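Long-range contacts in delta-endotoxin CYTB (PDB 1CBY), which kills the larvae of dipteran insects by making pores in the epithelial cell membrane of the midgut, and is seen here as its inactive dimeric protoxin: residues A190-V195 / E214-A219; K140-N145 / Y167-L172. All coordinates share one frame; numbering follows the deposited sequence.

Contact 1: A190-V195 / E214-A219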
ATOM      1  N   ALA A 190      -2.523 -16.646   5.056  1.00 23.62           N
ATOM      2  CA  ALA A 190      -3.911 -16.438   5.448  1.00 20.60           C
ATOM      3  C   ALA A 190      -4.079 -16.619   6.946  1.00 22.00           C
ATOM      4  O   ALA A 190      -3.633 -17.615   7.521  1.00 25.60           O
ATOM      5  CB  ALA A 190      -4.820 -17.391   4.701  1.00 16.42           C
ATOM      6  N   PHE A 191      -4.698 -15.634   7.576  1.00 22.33           N
ATOM      7  CA  PHE A 191      -4.940 -15.663   9.007  1.00 25.28           C
ATOM      8  C   PHE A 191      -6.418 -15.886   9.300  1.00 25.09           C
ATOM      9  O   PHE A 191      -7.282 -15.290   8.656  1.00 26.42           O
ATOM     10  CB  PHE A 191      -4.557 -14.322   9.642  1.00 28.79           C
ATOM     11  CG  PHE A 191      -3.082 -14.073   9.731  1.00 29.64           C
ATOM     12  CD1 PHE A 191      -2.279 -14.849  10.563  1.00 32.67           C
ATOM     13  CD2 PHE A 191      -2.502 -13.020   9.033  1.00 28.68           C
ATOM     14  CE1 PHE A 191      -0.919 -14.576  10.700  1.00 30.51           C
ATOM     15  CE2 PHE A 191      -1.144 -12.738   9.164  1.00 34.02           C
ATOM     16  CZ  PHE A 191      -0.352 -13.519  10.001  1.00 30.96           C
ATOM     17  N   GLU A 192      -6.706 -16.753  10.261  1.00 25.93           N
ATOM     18  CA  GLU A 192      -8.076 -16.984  10.693  1.00 26.68           C
ATOM     19  C   GLU A 192      -8.071 -16.349  12.075  1.00 26.28           C
ATOM     20  O   GLU A 192      -7.486 -16.894  13.009  1.00 32.84           O
ATOM     21  CB  GLU A 192      -8.388 -18.473  10.793  1.00 27.27           C
ATOM     22  CG  GLU A 192      -8.439 -19.187   9.453  1.00 38.31           C
ATOM     23  CD  GLU A 192      -8.998 -20.598   9.554  1.00 42.82           C
ATOM     24  OE1 GLU A 192      -9.491 -20.978  10.640  1.00 42.58           O
ATOM     25  OE2 GLU A 192      -8.951 -21.328   8.540  1.00 43.21           O
ATOM     26  N   VAL A 193      -8.647 -15.158  12.179  1.00 26.72           N
ATOM     27  CA  VAL A 193      -8.676 -14.413  13.436  1.00 24.28           C
ATOM     28  C   VAL A 193     -10.007 -14.480  14.188  1.00 24.23           C
ATOM     29  O   VAL A 193     -11.079 -14.439  13.584  1.00 26.46           O
ATOM     30  CB  VAL A 193      -8.329 -12.929  13.177  1.00 21.80           C
ATOM     31  CG1 VAL A 193      -8.216 -12.157  14.492  1.00 17.25           C
ATOM     32  CG2 VAL A 193      -7.050 -12.830  12.369  1.00 20.17           C
ATOM     33  N   SER A 194      -9.922 -14.559  15.510  1.00 27.88           N
ATOM     34  CA  SER A 194     -11.088 -14.598  16.381  1.00 31.63           C
ATOM     35  C   SER A 194     -10.750 -13.715  17.585  1.00 33.83           C
ATOM     36  O   SER A 194      -9.658 -13.832  18.155  1.00 34.17           O
ATOM     37  CB  SER A 194     -11.370 -16.037  16.823  1.00 34.16           C
ATOM     38  OG  SER A 194     -12.479 -16.113  17.704  1.00 46.17           O
ATOM     39  N   VAL A 195     -11.658 -12.802  17.930  1.00 31.93           N
ATOM     40  CA  VAL A 195     -11.452 -11.882  19.047  1.00 32.42           C
ATOM     41  C   VAL A 195     -12.641 -11.912  20.001  1.00 36.64           C
ATOM     42  O   VAL A 195     -13.792 -11.978  19.570  1.00 40.44           O
ATOM     43  CB  VAL A 195     -11.283 -10.421  18.565  1.00 30.01           C
ATOM     44  CG1 VAL A 195     -10.628  -9.588  19.649  1.00 28.27           C
ATOM     45  CG2 VAL A 195     -10.476 -10.360  17.289  1.00 32.99           C
ATOM     46  N   GLU A 214      -7.259 -15.470  19.176  1.00 35.64           N
ATOM     47  CA  GLU A 214      -7.114 -16.830  18.683  1.00 39.87           C
ATOM     48  C   GLU A 214      -6.748 -16.567  17.227  1.00 36.85           C
ATOM     49  O   GLU A 214      -7.531 -15.970  16.481  1.00 37.69           O
ATOM     50  CB  GLU A 214      -8.425 -17.612  18.791  0.50 42.17           C
ATOM     51  CG  GLU A 214      -8.396 -18.989  18.122  0.50 45.27           C
ATOM     52  CD  GLU A 214      -7.255 -19.873  18.605  0.50 43.64           C
ATOM     53  OE1 GLU A 214      -7.408 -20.526  19.658  0.50 47.80           O
ATOM     54  OE2 GLU A 214      -6.210 -19.922  17.921  0.50 39.98           O
ATOM     55  N   VAL A 215      -5.531 -16.929  16.850  1.00 28.31           N
ATOM     56  CA  VAL A 215      -5.069 -16.688  15.498  1.00 22.75           C
ATOM     57  C   VAL A 215      -4.469 -17.936  14.899  1.00 23.06           C
ATOM     58  O   VAL A 215      -3.528 -18.504  15.453  1.00 28.55           O
ATOM     59  CB  VAL A 215      -3.990 -15.566  15.464  1.00 22.41           C
ATOM     60  CG1 VAL A 215      -3.435 -15.395  14.052  1.00 17.34           C
ATOM     61  CG2 VAL A 215      -4.566 -14.250  15.967  1.00 22.82           C
ATOM     62  N   LYS A 216      -5.039 -18.387  13.792  1.00 25.37           N
ATOM     63  CA  LYS A 216      -4.512 -19.546  13.097  1.00 26.08           C
ATOM     64  C   LYS A 216      -3.848 -18.995  11.846  1.00 23.55           C
ATOM     65  O   LYS A 216      -4.347 -18.040  11.245  1.00 24.11           O
ATOM     66  CB  LYS A 216      -5.610 -20.544  12.734  1.00 29.27           C
ATOM     67  CG  LYS A 216      -5.063 -21.746  11.985  1.00 38.49           C
ATOM     68  CD  LYS A 216      -6.002 -22.921  12.001  1.00 41.54           C
ATOM     69  CE  LYS A 216      -5.360 -24.090  11.293  1.00 43.39           C
ATOM     70  NZ  LYS A 216      -6.241 -25.281  11.303  1.00 60.38           N
ATOM     71  N   MET A 217      -2.719 -19.578  11.468  1.00 25.49           N
ATOM     72  CA  MET A 217      -1.975 -19.115  10.307  1.00 27.08           C
ATOM     73  C   MET A 217      -1.737 -20.251   9.320  1.00 27.02           C
ATOM     74  O   MET A 217      -1.409 -21.373   9.717  1.00 32.40           O
ATOM     75  CB  MET A 217      -0.640 -18.528  10.779  1.00 33.15           C
ATOM     76  CG  MET A 217       0.145 -17.769   9.730  1.00 40.73           C
ATOM     77  SD  MET A 217       1.619 -16.971  10.421  1.00 36.40           S
ATOM     78  CE  MET A 217       2.880 -17.612   9.344  1.00 40.75           C
ATOM     79  N   LYS A 218      -1.951 -19.970   8.040  1.00 27.99           N
ATOM     80  CA  LYS A 218      -1.749 -20.952   6.976  1.00 27.16           C
ATOM     81  C   LYS A 218      -0.836 -20.286   5.963  1.00 20.02           C
ATOM     82  O   LYS A 218      -1.192 -19.259   5.379  1.00 19.80           O
ATOM     83  CB  LYS A 218      -3.088 -21.331   6.337  1.00 31.05           C
ATOM     84  CG  LYS A 218      -3.996 -22.122   7.265  1.00 36.06           C
ATOM     85  CD  LYS A 218      -5.424 -22.192   6.747  1.00 50.52           C
ATOM     86  CE  LYS A 218      -6.123 -20.849   6.883  1.00 55.95           C
ATOM     87  NZ  LYS A 218      -7.499 -20.869   6.313  1.00 56.02           N
ATOM     88  N   ALA A 219       0.355 -20.847   5.789  1.00 18.92           N
ATOM     89  CA  ALA A 219       1.338 -20.273   4.883  1.00 19.11           C
ATOM     90  C   ALA A 219       2.320 -21.291   4.332  1.00 21.57           C
ATOM     91  O   ALA A 219       2.549 -22.352   4.922  1.00 22.72           O
ATOM     92  CB  ALA A 219       2.110 -19.174   5.595  1.00 13.19           C
TER

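Contact 2: K140-N145 / Y167-L172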
ATOM      1  N   LYS A 140       0.382  -5.389  10.812  1.00 20.17           N
ATOM      2  CA  LYS A 140      -0.372  -4.464  11.647  1.00 22.89           C
ATOM      3  C   LYS A 140      -1.761  -4.240  11.048  1.00 23.66           C
ATOM      4  O   LYS A 140      -2.759  -4.181  11.768  1.00 19.49           O
ATOM      5  CB  LYS A 140       0.350  -3.117  11.751  1.00 21.16           C
ATOM      6  CG  LYS A 140       1.623  -3.117  12.570  1.00 25.09           C
ATOM      7  CD  LYS A 140       2.194  -1.708  12.627  1.00 31.01           C
ATOM      8  CE  LYS A 140       3.435  -1.616  13.492  1.00 33.11           C
ATOM      9  NZ  LYS A 140       3.968  -0.225  13.483  1.00 32.19           N
ATOM     10  N   GLY A 141      -1.813  -4.133   9.722  1.00 25.05           N
ATOM     11  CA  GLY A 141      -3.066  -3.907   9.022  1.00 26.51           C
ATOM     12  C   GLY A 141      -4.036  -5.071   9.114  1.00 27.66           C
ATOM     13  O   GLY A 141      -5.214  -4.929   8.801  1.00 27.04           O
ATOM     14  N   THR A 142      -3.535  -6.227   9.531  1.00 22.87           N
ATOM     15  CA  THR A 142      -4.364  -7.411   9.674  1.00 14.77           C
ATOM     16  C   THR A 142      -5.177  -7.327  10.968  1.00 18.20           C
ATOM     17  O   THR A 142      -6.168  -8.036  11.131  1.00 20.51           O
ATOM     18  CB  THR A 142      -3.484  -8.685   9.682  1.00 13.13           C
ATOM     19  OG1 THR A 142      -2.768  -8.774   8.444  1.00 14.10           O
ATOM     20  CG2 THR A 142      -4.326  -9.942   9.867  1.00 12.85           C
ATOM     21  N   PHE A 143      -4.775  -6.442  11.878  1.00 14.86           N
ATOM     22  CA  PHE A 143      -5.476  -6.310  13.151  1.00 14.42           C
ATOM     23  C   PHE A 143      -5.961  -4.900  13.467  1.00 16.49           C
ATOM     24  O   PHE A 143      -6.824  -4.727  14.326  1.00 19.68           O
ATOM     25  CB  PHE A 143      -4.591  -6.812  14.302  1.00 13.38           C
ATOM     26  CG  PHE A 143      -4.094  -8.221  14.118  1.00 17.61           C
ATOM     27  CD1 PHE A 143      -4.876  -9.308  14.496  1.00 18.54           C
ATOM     28  CD2 PHE A 143      -2.854  -8.462  13.539  1.00 17.79           C
ATOM     29  CE1 PHE A 143      -4.432 -10.612  14.296  1.00 16.79           C
ATOM     30  CE2 PHE A 143      -2.403  -9.760  13.336  1.00 16.25           C
ATOM     31  CZ  PHE A 143      -3.197 -10.839  13.715  1.00 18.22           C
ATOM     32  N   THR A 144      -5.395  -3.898  12.799  1.00 20.10           N
ATOM     33  CA  THR A 144      -5.771  -2.505  13.040  1.00 18.99           C
ATOM     34  C   THR A 144      -6.237  -1.817  11.762  1.00 17.63           C
ATOM     35  O   THR A 144      -5.952  -2.273  10.650  1.00 11.99           O
ATOM     36  CB  THR A 144      -4.595  -1.670  13.673  1.00 23.37           C
ATOM     37  OG1 THR A 144      -3.411  -1.787  12.869  1.00 20.05           O
ATOM     38  CG2 THR A 144      -4.288  -2.141  15.090  1.00 21.49           C
ATOM     39  N   ASN A 145      -6.960  -0.715  11.933  1.00 19.00           N
ATOM     40  CA  ASN A 145      -7.483   0.060  10.817  1.00 20.35           C
ATOM     41  C   ASN A 145      -8.392  -0.760   9.918  1.00 18.80           C
ATOM     42  O   ASN A 145      -8.475  -0.515   8.714  1.00 14.99           O
ATOM     43  CB  ASN A 145      -6.348   0.686  10.006  1.00 25.32           C
ATOM     44  CG  ASN A 145      -5.683   1.835  10.732  1.00 28.58           C
ATOM     45  OD1 ASN A 145      -6.327   2.567  11.486  1.00 28.10           O
ATOM     46  ND2 ASN A 145      -4.387   2.002  10.510  1.00 30.82           N
ATOM     47  N   TYR A 167     -12.878 -13.461  11.506  1.00 26.07           N
ATOM     48  CA  TYR A 167     -12.684 -13.070  10.116  1.00 24.81           C
ATOM     49  C   TYR A 167     -11.495 -13.750   9.455  1.00 25.12           C
ATOM     50  O   TYR A 167     -10.627 -14.306  10.125  1.00 30.12           O
ATOM     51  CB  TYR A 167     -12.574 -11.541   9.970  1.00 22.60           C
ATOM     52  CG  TYR A 167     -11.468 -10.872  10.771  1.00 25.78           C
ATOM     53  CD1 TYR A 167     -10.180 -10.744  10.249  1.00 28.23           C
ATOM     54  CD2 TYR A 167     -11.723 -10.330  12.033  1.00 24.77           C
ATOM     55  CE1 TYR A 167      -9.176 -10.095  10.961  1.00 25.11           C
ATOM     56  CE2 TYR A 167     -10.726  -9.677  12.753  1.00 24.34           C
ATOM     57  CZ  TYR A 167      -9.454  -9.563  12.210  1.00 29.26           C
ATOM     58  OH  TYR A 167      -8.462  -8.917  12.915  1.00 25.36           O
ATOM     59  N   TYR A 168     -11.502 -13.751   8.131  1.00 24.59           N
ATOM     60  CA  TYR A 168     -10.427 -14.333   7.352  1.00 19.94           C
ATOM     61  C   TYR A 168      -9.688 -13.167   6.729  1.00 21.98           C
ATOM     62  O   TYR A 168     -10.311 -12.181   6.329  1.00 23.23           O
ATOM     63  CB  TYR A 168     -10.990 -15.228   6.253  1.00 21.98           C
ATOM     64  CG  TYR A 168     -11.720 -16.444   6.766  1.00 29.29           C
ATOM     65  CD1 TYR A 168     -11.233 -17.169   7.851  1.00 31.87           C
ATOM     66  CD2 TYR A 168     -12.889 -16.888   6.152  1.00 30.78           C
ATOM     67  CE1 TYR A 168     -11.888 -18.305   8.309  1.00 32.27           C
ATOM     68  CE2 TYR A 168     -13.552 -18.024   6.604  1.00 31.62           C
ATOM     69  CZ  TYR A 168     -13.045 -18.727   7.679  1.00 27.91           C
ATOM     70  OH  TYR A 168     -13.678 -19.866   8.119  1.00 36.82           O
ATOM     71  N   TYR A 169      -8.365 -13.255   6.683  1.00 24.01           N
ATOM     72  CA  TYR A 169      -7.560 -12.198   6.089  1.00 17.73           C
ATOM     73  C   TYR A 169      -6.512 -12.869   5.219  1.00 16.95           C
ATOM     74  O   TYR A 169      -5.696 -13.643   5.711  1.00 25.33           O
ATOM     75  CB  TYR A 169      -6.911 -11.364   7.182  1.00 13.30           C
ATOM     76  CG  TYR A 169      -6.502  -9.986   6.729  1.00 17.27           C
ATOM     77  CD1 TYR A 169      -5.397  -9.803   5.897  1.00 18.69           C
ATOM     78  CD2 TYR A 169      -7.206  -8.859   7.145  1.00 12.52           C
ATOM     79  CE1 TYR A 169      -5.001  -8.529   5.493  1.00 15.05           C
ATOM     80  CE2 TYR A 169      -6.816  -7.579   6.744  1.00 17.16           C
ATOM     81  CZ  TYR A 169      -5.712  -7.427   5.922  1.00 11.83           C
ATOM     82  OH  TYR A 169      -5.309  -6.175   5.542  1.00 19.29           O
ATOM     83  N   ASN A 170      -6.563 -12.598   3.921  1.00 17.16           N
ATOM     84  CA  ASN A 170      -5.635 -13.202   2.974  1.00 15.07           C
ATOM     85  C   ASN A 170      -4.615 -12.188   2.494  1.00 20.04           C
ATOM     86  O   ASN A 170      -4.970 -11.085   2.060  1.00 15.68           O
ATOM     87  CB  ASN A 170      -6.392 -13.774   1.779  1.00 22.59           C
ATOM     88  CG  ASN A 170      -7.514 -14.709   2.191  1.00 23.93           C
ATOM     89  OD1 ASN A 170      -7.357 -15.528   3.101  1.00 28.37           O
ATOM     90  ND2 ASN A 170      -8.657 -14.587   1.526  1.00 23.46           N
ATOM     91  N   ILE A 171      -3.349 -12.594   2.536  1.00 25.01           N
ATOM     92  CA  ILE A 171      -2.210 -11.767   2.143  1.00 23.77           C
ATOM     93  C   ILE A 171      -1.309 -12.597   1.229  1.00 22.87           C
ATOM     94  O   ILE A 171      -1.278 -13.824   1.337  1.00 21.72           O
ATOM     95  CB  ILE A 171      -1.368 -11.368   3.390  1.00 19.63           C
ATOM     96  CG1 ILE A 171      -2.211 -10.564   4.376  1.00 15.70           C
ATOM     97  CG2 ILE A 171      -0.148 -10.557   2.982  1.00 28.56           C
ATOM     98  CD1 ILE A 171      -1.538 -10.350   5.716  1.00 12.00           C
ATOM     99  N   LEU A 172      -0.614 -11.941   0.307  1.00 19.80           N
ATOM    100  CA  LEU A 172       0.311 -12.644  -0.571  1.00 16.92           C
ATOM    101  C   LEU A 172       1.536 -11.780  -0.771  1.00 17.61           C
ATOM    102  O   LEU A 172       1.435 -10.640  -1.227  1.00 17.85           O
ATOM    103  CB  LEU A 172      -0.312 -12.982  -1.930  1.00 17.92           C
ATOM    104  CG  LEU A 172       0.638 -13.779  -2.838  1.00 19.32           C
ATOM    105  CD1 LEU A 172       0.003 -15.081  -3.290  1.00 13.14           C
ATOM    106  CD2 LEU A 172       1.074 -12.942  -4.033  1.00 18.25           C
TER
HETATM  107  O   HOH W   1      -7.855  -7.444  15.077  1.00 31.93           O

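Contact 1: A190-V195 / E214-A219
F191 and M217 lie side by side, pointing the same way, on one face of the pair formed by neighbouring antiparallel strands 183-195 and 210-225 of the toxin's mixed sheet, while E192 and K218 meet on the other. The M217 sulfur stands oblique to the F191 ring, 4.6 Å from its centroid and 62° off the normal, a Met-aromatic contact in which F191 CE1 and M217 SD come within 3.5 Å. V215 CG1 reaches CD1 of the same ring, also obliquely, at 3.7 Å. F191 CG sits beside its own backbone N (chi1 -73°), which lays the CD1-CE1 side of the ring along V215 and M217. On the reverse face the K218 chain bends at its third torsion (-72°) and crosses the extended E192, bringing K218 NZ to 2.7 Å from E192 OE2, on the anti lone pair of that oxygen. K218 NZ also donates to F75 O. Two backbone bonds join each of A190-K218, E192-K216 and S194-E214. The chemistry is divided by face: F191 packs on T142, V193 and V215 on F143, and M217 on L96, whereas the ammonium of K218, a buried residue, probably keeps its charge, offset by the E192 carboxylate.

Contact 2: K140-N145 / Y167-L172
T142 rests on the ring of Y169 where the turn that follows helix 129-141 packs on the face of the mixed beta-sheet, against strand 165-175, in the toxin's alpha/beta fold. T142 CA lies over the ring, 4.0 Å from its centroid and 17° off the normal, in a CH-pi contact. T142 OG1 stands over the same face toward the rim, 3.7 Å from Y169 CE1, and OG1 also touches the delta methyl of I171, 3.4 Å from CD1. Two residues earlier in the strand, Y167 OH approaches T142 O, which lies near the plane of the Y167 ring at its edge. A water in the plane of that ring joins the two segments, lying 2.7 Å from Y167 OH and donating to F143 O at 3.0 Å. The F143 ring passes obliquely by the Y167 hydroxyl, and packs outward against I107, M110 and L114 of helix 107-122. With OG1 beside the backbone N (chi1 -61°), the T142 hydroxyl is hydrogen-bonded to T138 O, while CG2 stays against Y169 CG and CB. Y169 OH is within hydrogen-bonding distance of Q149 OE1 and N44 OD1, and Q149 NE2 bonds to G141 O. The turn itself is gathered on K140 O, which accepts from F143 N, T144 N and T144 OG1, the last at 2.7 Å and above the carbonyl plane.

Contacts 1 and 2 meet on one sheet, contact 2 adding the 140-145 turn on its F191/V193 face, and their centres are about 9 Å apart. Strands 165-175 and 183-195 are antiparallel neighbours in the sheet, so strand 183-195 is shared: it pairs with 210-225 in contact 1 and with the strand of contact 2 along its other edge. Probable backbone hydrogen bonds make the join, F191 N to Y169 O and V193 O to Y167 N, each 2.9 Å. The turn also reaches contact 1 directly, T142 CG2 lying 3.7 Å from F191 CD2. Both contacts lie away from the proteolytic processing stops at S38 and S228. K140 forms a salt bridge with D147 of the second subunit, whereas no other chain touches contact 1.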